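Local coordinates for protein MAR1 Ribonuclease (Caenorhabditis elegans, PDB 2B34) that probably acts as a hydrolase of the isochorismatase family, perhaps on RNA, its natural substrate unestablished, at residues 17-22 / 54-59; 24-29 / 62-67; 109-114 / 134-139. All coordinates share one frame; numbering follows the deposited sequence.

Contact 1 of 3, residues 17-22 / 54-59; sequences LFVCDL and TIVTEQ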
loop_
_atom_site.group_PDB
_atom_site.type_symbol
_atom_site.label_atom_id
_atom_site.label_comp_id
_atom_site.label_asym_id
_atom_site.label_seq_id
_atom_site.Cartn_x
_atom_site.Cartn_y
_atom_site.Cartn_z
ATOM N N LEU A 17 -6.397 24.055 -10.012
ATOM C CA LEU A 17 -6.108 22.949 -10.914
ATOM C C LEU A 17 -4.796 23.193 -11.645
ATOM O O LEU A 17 -4.631 24.195 -12.340
ATOM C CB LEU A 17 -7.251 22.728 -11.908
ATOM C CG LEU A 17 -7.035 21.673 -13.007
ATOM C CD1 LEU A 17 -6.917 20.237 -12.453
ATOM C CD2 LEU A 17 -8.151 21.761 -14.033
ATOM N N PHE A 18 -3.864 22.264 -11.474
ATOM C CA PHE A 18 -2.591 22.310 -12.176
ATOM C C PHE A 18 -2.591 21.268 -13.298
ATOM O O PHE A 18 -2.775 20.074 -13.052
ATOM C CB PHE A 18 -1.434 22.081 -11.194
ATOM C CG PHE A 18 -0.923 23.345 -10.527
ATOM C CD1 PHE A 18 -1.796 24.358 -10.128
ATOM C CD2 PHE A 18 0.440 23.502 -10.271
ATOM C CE1 PHE A 18 -1.316 25.515 -9.506
ATOM C CE2 PHE A 18 0.930 24.655 -9.652
ATOM C CZ PHE A 18 0.049 25.663 -9.273
ATOM N N VAL A 19 -2.404 21.739 -14.529
ATOM C CA VAL A 19 -2.317 20.871 -15.706
ATOM C C VAL A 19 -0.865 20.860 -16.172
ATOM O O VAL A 19 -0.383 21.852 -16.733
ATOM C CB VAL A 19 -3.223 21.385 -16.865
ATOM C CG1 VAL A 19 -3.150 20.457 -18.077
ATOM C CG2 VAL A 19 -4.670 21.572 -16.399
ATOM N N CYS A 20 -0.153 19.759 -15.948
ATOM C CA CYS A 20 1.268 19.771 -16.306
ATOM C C CYS A 20 1.660 18.991 -17.550
ATOM O O CYS A 20 1.463 17.768 -17.650
ATOM C CB CYS A 20 2.210 19.551 -15.096
ATOM S SG CYS A 20 3.216 18.073 -14.967
ATOM N N ASP A 21 2.155 19.755 -18.518
ATOM C CA ASP A 21 2.928 19.240 -19.636
ATOM C C ASP A 21 2.184 18.235 -20.525
ATOM O O ASP A 21 2.799 17.358 -21.130
ATOM C CB ASP A 21 4.271 18.684 -19.122
ATOM C CG ASP A 21 5.093 19.737 -18.370
ATOM O OD1 ASP A 21 4.689 20.921 -18.348
ATOM O OD2 ASP A 21 6.143 19.387 -17.789
ATOM N N LEU A 22 0.865 18.387 -20.619
ATOM C CA LEU A 22 0.063 17.549 -21.505
ATOM C C LEU A 22 0.128 18.063 -22.943
ATOM O O LEU A 22 -0.823 18.658 -23.460
ATOM C CB LEU A 22 -1.379 17.434 -20.995
ATOM C CG LEU A 22 -1.572 16.434 -19.848
ATOM C CD1 LEU A 22 -2.947 16.582 -19.216
ATOM C CD2 LEU A 22 -1.348 15.002 -20.309
ATOM N N THR A 54 -7.063 27.827 -12.685
ATOM C CA THR A 54 -6.345 26.802 -13.437
ATOM C C THR A 54 -4.992 27.346 -13.884
ATOM O O THR A 54 -4.892 28.497 -14.317
ATOM C CB THR A 54 -7.160 26.322 -14.663
ATOM O OG1 THR A 54 -8.447 25.859 -14.231
ATOM C CG2 THR A 54 -6.446 25.185 -15.393
ATOM N N ILE A 55 -3.965 26.507 -13.760
ATOM C CA ILE A 55 -2.608 26.816 -14.204
ATOM C C ILE A 55 -2.133 25.700 -15.136
ATOM O O ILE A 55 -2.273 24.521 -14.825
ATOM C CB ILE A 55 -1.619 26.941 -12.998
ATOM C CG1 ILE A 55 -2.074 28.018 -11.995
ATOM C CG2 ILE A 55 -0.175 27.172 -13.482
ATOM C CD1 ILE A 55 -1.790 29.473 -12.415
ATOM N N VAL A 56 -1.570 26.084 -16.278
ATOM C CA VAL A 56 -1.043 25.129 -17.249
ATOM C C VAL A 56 0.446 25.394 -17.466
ATOM O O VAL A 56 0.857 26.541 -17.651
ATOM C CB VAL A 56 -1.791 25.218 -18.612
ATOM C CG1 VAL A 56 -1.319 24.127 -19.577
ATOM C CG2 VAL A 56 -3.300 25.129 -18.419
ATOM N N THR A 57 1.252 24.334 -17.427
ATOM C CA THR A 57 2.657 24.434 -17.823
ATOM C C THR A 57 2.934 23.624 -19.081
ATOM O O THR A 57 2.282 22.604 -19.334
ATOM C CB THR A 57 3.645 23.978 -16.715
ATOM O OG1 THR A 57 3.396 22.605 -16.368
ATOM C CG2 THR A 57 3.540 24.872 -15.476
ATOM N N GLU A 58 3.908 24.087 -19.858
ATOM C CA GLU A 58 4.411 23.348 -21.009
ATOM C C GLU A 58 5.931 23.217 -20.906
ATOM O O GLU A 58 6.639 24.216 -20.746
ATOM C CB GLU A 58 4.006 24.034 -22.318
ATOM C CG GLU A 58 2.503 24.267 -22.453
ATOM C CD GLU A 58 2.106 24.955 -23.746
ATOM O OE1 GLU A 58 2.955 25.636 -24.354
ATOM O OE2 GLU A 58 0.929 24.814 -24.149
ATOM N N GLN A 59 6.415 21.980 -20.970
ATOM C CA GLN A 59 7.845 21.687 -20.931
ATOM C C GLN A 59 8.453 21.898 -22.308
ATOM O O GLN A 59 7.983 21.320 -23.288
ATOM C CB GLN A 59 8.089 20.244 -20.464
ATOM C CG GLN A 59 9.551 19.760 -20.537
ATOM C CD GLN A 59 10.420 20.237 -19.379
ATOM O OE1 GLN A 59 11.648 20.150 -19.437
ATOM N NE2 GLN A 59 9.791 20.725 -18.320
HETATM O O HOH W 1 0.081 21.291 -20.573
#
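Asp21 and Thr57 meet near the C-terminal ends of the two strands: the Thr57 hydroxyl OG1 donates to Asp21 OD1 over 2.9 Å and comes in from above the carboxylate plane. It gets there because OG1 is held between the threonine's own backbone N and carbonyl carbon (chi1 60°), a position that also sets it against Cys20 CB at 3.5 Å. The backbones of the pair are joined too, Asp21 N bonding to Thr57 O at 3.0 Å with a bent geometry, and a water gives a second hydrogen bond to that same carbonyl oxygen. Further back the strands run parallel, their axes 14° apart, with Leu17 O, Ile55 O and Val19 O receiving nearly straight bonds from Ile55 N, Val19 N and Thr57 N in turn. On the side of the sheet that carries Phe18, Ile55 lies alongside the ring and places its CB over one face, a CH-pi contact 4.1 Å from the centroid, while Ile55 CG1 closes on Phe18 CE1 at 3.6 Å. On the opposite side Leu17, Val19 and Thr54 meet through carbon atoms: CD2 of Leu17 and CG2 of Val19 each come to 4.1 Å from Thr54 CG2, and Ala47 of helix 33-49 covers both Leu17 and Thr54. Beyond the strands, Asp21 OD2 forms a salt bridge with Lys84, and Cys20 is in a disulfide with Cys114. Neighbouring parallel strands joined through helix 33-49 make a beta-alpha-beta unit, and the grouping of Asp21, Lys84 and Cys114, here disulfide-bonded, at the C-terminal strand ends is consistent with the catalytic centre of isochorismatase-family relatives.

Contact 2 of 3, residues 24-29 / 62-67; sequences EKFASN and KGLGHT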
loop_
_atom_site.group_PDB
_atom_site.type_symbol
_atom_site.label_atom_id
_atom_site.label_comp_id
_atom_site.label_asym_id
_atom_site.label_seq_id
_atom_site.Cartn_x
_atom_site.Cartn_y
_atom_site.Cartn_z
ATOM N N GLU A 24 1.531 17.940 -27.219
ATOM C CA GLU A 24 1.348 17.193 -28.456
ATOM C C GLU A 24 2.352 16.068 -28.711
ATOM O O GLU A 24 1.950 14.948 -29.016
ATOM C CB GLU A 24 1.295 18.174 -29.632
ATOM C CG GLU A 24 0.012 19.016 -29.648
ATOM C CD GLU A 24 0.112 20.276 -30.497
ATOM O OE1 GLU A 24 1.228 20.822 -30.664
ATOM O OE2 GLU A 24 -0.943 20.734 -30.983
ATOM N N LYS A 25 3.642 16.356 -28.559
ATOM C CA LYS A 25 4.703 15.388 -28.865
ATOM C C LYS A 25 4.781 14.185 -27.915
ATOM O O LYS A 25 5.553 13.258 -28.150
ATOM C CB LYS A 25 6.064 16.089 -28.927
ATOM C CG LYS A 25 6.330 16.858 -30.216
ATOM C CD LYS A 25 6.771 15.919 -31.338
ATOM C CE LYS A 25 7.891 16.530 -32.181
ATOM N NZ LYS A 25 9.215 16.484 -31.478
ATOM N N PHE A 26 3.984 14.205 -26.852
ATOM C CA PHE A 26 3.928 13.098 -25.900
ATOM C C PHE A 26 2.911 12.037 -26.300
ATOM O O PHE A 26 2.902 10.945 -25.727
ATOM C CB PHE A 26 3.532 13.609 -24.521
ATOM C CG PHE A 26 4.639 14.273 -23.768
ATOM C CD1 PHE A 26 5.609 13.516 -23.117
ATOM C CD2 PHE A 26 4.684 15.662 -23.662
ATOM C CE1 PHE A 26 6.623 14.132 -22.397
ATOM C CE2 PHE A 26 5.692 16.287 -22.941
ATOM C CZ PHE A 26 6.664 15.520 -22.308
ATOM N N ALA A 27 2.052 12.368 -27.265
ATOM C CA ALA A 27 0.886 11.538 -27.610
ATOM C C ALA A 27 1.180 10.055 -27.803
ATOM O O ALA A 27 0.400 9.207 -27.376
ATOM C CB ALA A 27 0.158 12.098 -28.834
ATOM N N SER A 28 2.302 9.747 -28.440
ATOM C CA SER A 28 2.615 8.370 -28.789
ATOM C C SER A 28 3.568 7.706 -27.788
ATOM O O SER A 28 3.913 6.538 -27.941
ATOM C CB SER A 28 3.161 8.297 -30.220
ATOM O OG SER A 28 4.540 8.598 -30.260
ATOM N N ASN A 29 3.968 8.445 -26.756
ATOM C CA ASN A 29 4.937 7.941 -25.779
ATOM C C ASN A 29 4.410 7.890 -24.352
ATOM O O ASN A 29 5.197 7.868 -23.417
ATOM C CB ASN A 29 6.220 8.790 -25.788
ATOM C CG ASN A 29 6.712 9.101 -27.182
ATOM O OD1 ASN A 29 6.224 10.031 -27.837
ATOM N ND2 ASN A 29 7.694 8.339 -27.642
ATOM N N LYS A 62 9.267 24.288 -27.588
ATOM C CA LYS A 62 9.992 24.350 -28.859
ATOM C C LYS A 62 10.240 22.949 -29.430
ATOM O O LYS A 62 10.166 22.741 -30.642
ATOM C CB LYS A 62 11.317 25.098 -28.683
ATOM C CG LYS A 62 12.067 25.356 -29.984
ATOM C CD LYS A 62 13.339 26.148 -29.759
ATOM C CE LYS A 62 14.131 26.295 -31.060
ATOM N NZ LYS A 62 14.556 24.967 -31.609
ATOM N N GLY A 63 10.530 21.995 -28.552
ATOM C CA GLY A 63 10.763 20.617 -28.969
ATOM C C GLY A 63 9.576 19.699 -28.750
ATOM O O GLY A 63 9.399 18.721 -29.478
ATOM N N LEU A 64 8.753 20.020 -27.757
ATOM C CA LEU A 64 7.677 19.127 -27.330
ATOM C C LEU A 64 6.287 19.592 -27.781
ATOM O O LEU A 64 5.290 18.897 -27.565
ATOM C CB LEU A 64 7.728 18.929 -25.805
ATOM C CG LEU A 64 8.880 18.128 -25.172
ATOM C CD1 LEU A 64 10.259 18.722 -25.435
ATOM C CD2 LEU A 64 8.672 18.011 -23.680
ATOM N N GLY A 65 6.230 20.760 -28.419
ATOM C CA GLY A 65 4.963 21.329 -28.872
ATOM C C GLY A 65 4.142 21.870 -27.716
ATOM O O GLY A 65 4.632 21.974 -26.588
ATOM N N HIS A 66 2.883 22.189 -27.993
ATOM C CA HIS A 66 2.020 22.858 -27.025
ATOM C C HIS A 66 0.931 21.951 -26.446
ATOM O O HIS A 66 0.711 20.845 -26.940
ATOM C CB HIS A 66 1.406 24.108 -27.668
ATOM C CG HIS A 66 2.427 25.095 -28.145
ATOM N ND1 HIS A 66 3.143 25.900 -27.283
ATOM C CD2 HIS A 66 2.866 25.395 -29.390
ATOM C CE1 HIS A 66 3.973 26.656 -27.978
ATOM N NE2 HIS A 66 3.827 26.369 -29.258
ATOM N N THR A 67 0.258 22.433 -25.400
ATOM C CA THR A 67 -0.880 21.737 -24.793
ATOM C C THR A 67 -1.866 21.247 -25.864
ATOM O O THR A 67 -2.236 22.001 -26.769
ATOM C CB THR A 67 -1.617 22.647 -23.767
ATOM O OG1 THR A 67 -0.691 23.112 -22.779
ATOM C CG2 THR A 67 -2.755 21.904 -23.068
#
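Lys25 doubles back on itself to reach Gly63: its CG stands anti to its own carbonyl carbon (chi1 -78°), and further bends, the first of them at chi2 (-80°), curl the chain until NZ lies 3.0 Å from Gly63 O, nearly in line with that carbonyl. The loop after strand 15-20, with the short 3-10 segment that starts at Glu24, here packs against the C-terminal end of the short helix 61-64, whose last carbonyls take N-H donors from Lys25. Lys25 takes two of them, since its backbone N also bonds to Leu64 O at 3.2 Å, with the donor tilted from the carbonyl plane. A positive ammonium here probably complements the partial negative charge at the helix end. Gly65 then leaves the helix with positive phi (73°), and having no side chain it avoids pressing on the Glu24 carboxylate, which lies close by.

Glu24 meets the outgoing chain in two places. Its backbone N donates to His66 O at 3.0 Å, and the extended side chain carries OE1 to His66 N, a weak bond of 3.4 Å, so both backbone polar atoms of His66 are engaged by one residue. The imidazole itself is turned elsewhere, with ND1 bonded to Glu58. This is a surface contact, and the one apolar meeting of side chains comes at Phe26, whose ring also packs on Phe33 of helix 33-49. There Leu64 CD2 comes in obliquely and sits evenly between two ring carbons, 3.5 Å from Phe26 CE2 and 3.5 Å from Phe26 CZ.

Contact 3 of 3, residues 109-114 / 134-139; sequences IEAHVC and DAVSSR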
loop_
_atom_site.group_PDB
_atom_site.type_symbol
_atom_site.label_atom_id
_atom_site.label_comp_id
_atom_site.label_asym_id
_atom_site.label_seq_id
_atom_site.Cartn_x
_atom_site.Cartn_y
_atom_site.Cartn_z
ATOM N N ILE A 109 1.471 14.752 -17.052
ATOM C CA ILE A 109 2.372 13.667 -17.435
ATOM C C ILE A 109 3.834 13.768 -17.072
ATOM O O ILE A 109 4.344 14.841 -16.734
ATOM C CB ILE A 109 2.257 13.285 -18.925
ATOM C CG1 ILE A 109 2.308 14.533 -19.809
ATOM C CG2 ILE A 109 1.014 12.411 -19.154
ATOM C CD1 ILE A 109 2.472 14.228 -21.256
ATOM N N GLU A 110 4.501 12.631 -17.268
ATOM C CA GLU A 110 5.627 12.189 -16.478
ATOM C C GLU A 110 5.169 12.197 -15.016
ATOM O O GLU A 110 5.504 13.088 -14.228
ATOM C CB GLU A 110 6.921 12.979 -16.761
ATOM C CG GLU A 110 6.789 14.498 -16.772
ATOM C CD GLU A 110 8.021 15.211 -17.252
ATOM O OE1 GLU A 110 8.775 14.619 -18.053
ATOM O OE2 GLU A 110 8.230 16.378 -16.840
ATOM N N ALA A 111 4.348 11.195 -14.698
ATOM C CA ALA A 111 3.882 10.931 -13.341
ATOM C C ALA A 111 5.060 10.859 -12.373
ATOM O O ALA A 111 4.975 11.336 -11.249
ATOM C CB ALA A 111 3.081 9.629 -13.298
ATOM N N HIS A 112 6.164 10.282 -12.841
ATOM C CA HIS A 112 7.360 10.067 -12.029
ATOM C C HIS A 112 8.405 11.165 -12.220
ATOM O O HIS A 112 9.513 11.071 -11.684
ATOM C CB HIS A 112 7.965 8.708 -12.377
ATOM C CG HIS A 112 8.490 8.629 -13.775
ATOM N ND1 HIS A 112 7.683 8.775 -14.884
ATOM C CD2 HIS A 112 9.745 8.432 -14.245
ATOM C CE1 HIS A 112 8.419 8.666 -15.976
ATOM N NE2 HIS A 112 9.673 8.458 -15.615
ATOM N N VAL A 113 8.064 12.193 -12.997
ATOM C CA VAL A 113 8.972 13.324 -13.233
ATOM C C VAL A 113 8.297 14.670 -12.897
ATOM O O VAL A 113 8.366 15.084 -11.744
ATOM C CB VAL A 113 9.620 13.288 -14.652
ATOM C CG1 VAL A 113 10.750 14.292 -14.758
ATOM C CG2 VAL A 113 10.142 11.893 -14.976
ATOM N N CYS A 114 7.642 15.332 -13.863
ATOM C CA CYS A 114 6.939 16.614 -13.604
ATOM C C CYS A 114 5.959 16.506 -12.453
ATOM O O CYS A 114 5.986 17.329 -11.544
ATOM C CB CYS A 114 6.177 17.157 -14.835
ATOM S SG CYS A 114 5.101 18.656 -14.516
ATOM N N ASP A 134 -6.382 8.807 -12.638
ATOM C CA ASP A 134 -6.912 8.481 -13.963
ATOM C C ASP A 134 -6.681 9.589 -15.007
ATOM O O ASP A 134 -7.175 9.514 -16.138
ATOM C CB ASP A 134 -8.383 8.035 -13.897
ATOM C CG ASP A 134 -9.286 9.004 -13.133
ATOM O OD1 ASP A 134 -8.794 9.901 -12.419
ATOM O OD2 ASP A 134 -10.520 8.847 -13.243
ATOM N N ALA A 135 -5.911 10.600 -14.615
ATOM C CA ALA A 135 -5.538 11.702 -15.494
ATOM C C ALA A 135 -4.024 11.934 -15.432
ATOM O O ALA A 135 -3.517 12.952 -15.920
ATOM C CB ALA A 135 -6.302 12.961 -15.106
ATOM N N VAL A 136 -3.314 10.976 -14.833
ATOM C CA VAL A 136 -1.856 11.029 -14.661
ATOM C C VAL A 136 -1.227 9.718 -15.155
ATOM O O VAL A 136 -1.689 8.629 -14.803
ATOM C CB VAL A 136 -1.467 11.312 -13.178
ATOM C CG1 VAL A 136 0.030 11.107 -12.934
ATOM C CG2 VAL A 136 -1.866 12.729 -12.771
ATOM N N SER A 137 -0.187 9.824 -15.980
ATOM C CA SER A 137 0.463 8.644 -16.555
ATOM C C SER A 137 1.939 8.871 -16.929
ATOM O O SER A 137 2.449 9.986 -16.818
ATOM C CB SER A 137 -0.327 8.149 -17.771
ATOM O OG SER A 137 0.091 6.853 -18.145
ATOM N N SER A 138 2.602 7.799 -17.371
ATOM C CA SER A 138 4.009 7.825 -17.787
ATOM C C SER A 138 4.196 7.010 -19.065
ATOM O O SER A 138 3.265 6.351 -19.525
ATOM C CB SER A 138 4.907 7.226 -16.696
ATOM O OG SER A 138 4.836 7.955 -15.489
ATOM N N ARG A 139 5.410 7.041 -19.619
ATOM C CA ARG A 139 5.774 6.184 -20.752
ATOM C C ARG A 139 5.773 4.707 -20.341
ATOM O O ARG A 139 5.326 3.844 -21.092
ATOM C CB ARG A 139 7.136 6.599 -21.328
ATOM C CG ARG A 139 7.640 5.721 -22.472
ATOM C CD ARG A 139 8.886 6.298 -23.160
ATOM N NE ARG A 139 10.001 6.481 -22.230
ATOM C CZ ARG A 139 11.288 6.396 -22.562
ATOM N NH1 ARG A 139 11.644 6.117 -23.813
ATOM N NH2 ARG A 139 12.221 6.579 -21.635
#
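His112 turns one edge of its imidazole to Ser138, with ND1 hydrogen-bonded to the serine OG at 3.0 Å, near the plane of the ring; either atom could be the donor. One face of the ring is covered by CG2 of the next residue, Val113, 3.5 Å above the plane and over its centre. At the far edge, NE2 bonds to Glu162 of the second subunit. Chi1 of 66° puts the ring between the backbone N and carbonyl carbon, from where ND1 can face the serine.

Beside it, Ala111 N donates to Ser137 O at 3.1 Å, standing above the carbonyl plane, where the loop between strand 103-109 and helix 114-124 packs on the end of strand 128-137 at the subunit interface. Ala111 CB is wedged between two side chains, 3.3 Å from Ser138 OG and a tight 3.4 Å from Val136 CG1. With a phenylalanine in place of His112, the Ser138 hydroxyl and Glu162 of the second subunit would probably both lose a polar mate. Arg139 shares that acid; because Glu162 accepts at NE2, a proton is probably there, which would leave ND1 to accept from the serine.

In the fold
The three contacts form a nearly equal-sided triangle: the centre of contact 1 is about 13 Å from that of contact 2 and about 12 Å from that of contact 3, and the centres of contacts 2 and 3 are about 14 Å apart. Toward contact 2, the Glu58 carboxylate probably accepts hydrogen bonds from the neighbouring side chains of His66 and Thr67, with OE2 at 2.7 Å from Thr67 OG1. Contacts 1 and 3 meet at the C-terminal strand ends, where the Cys20-Cys114 disulfide ties strand 15-20 to the start of helix 114-124 and Asp21 OD2 lies 3.5 Å from Cys114 SG, probably where relatives keep their catalytic residues. Contact 2 lies outside them on the surface, Phe26 CG packing 3.3 Å from Ile109 CD1.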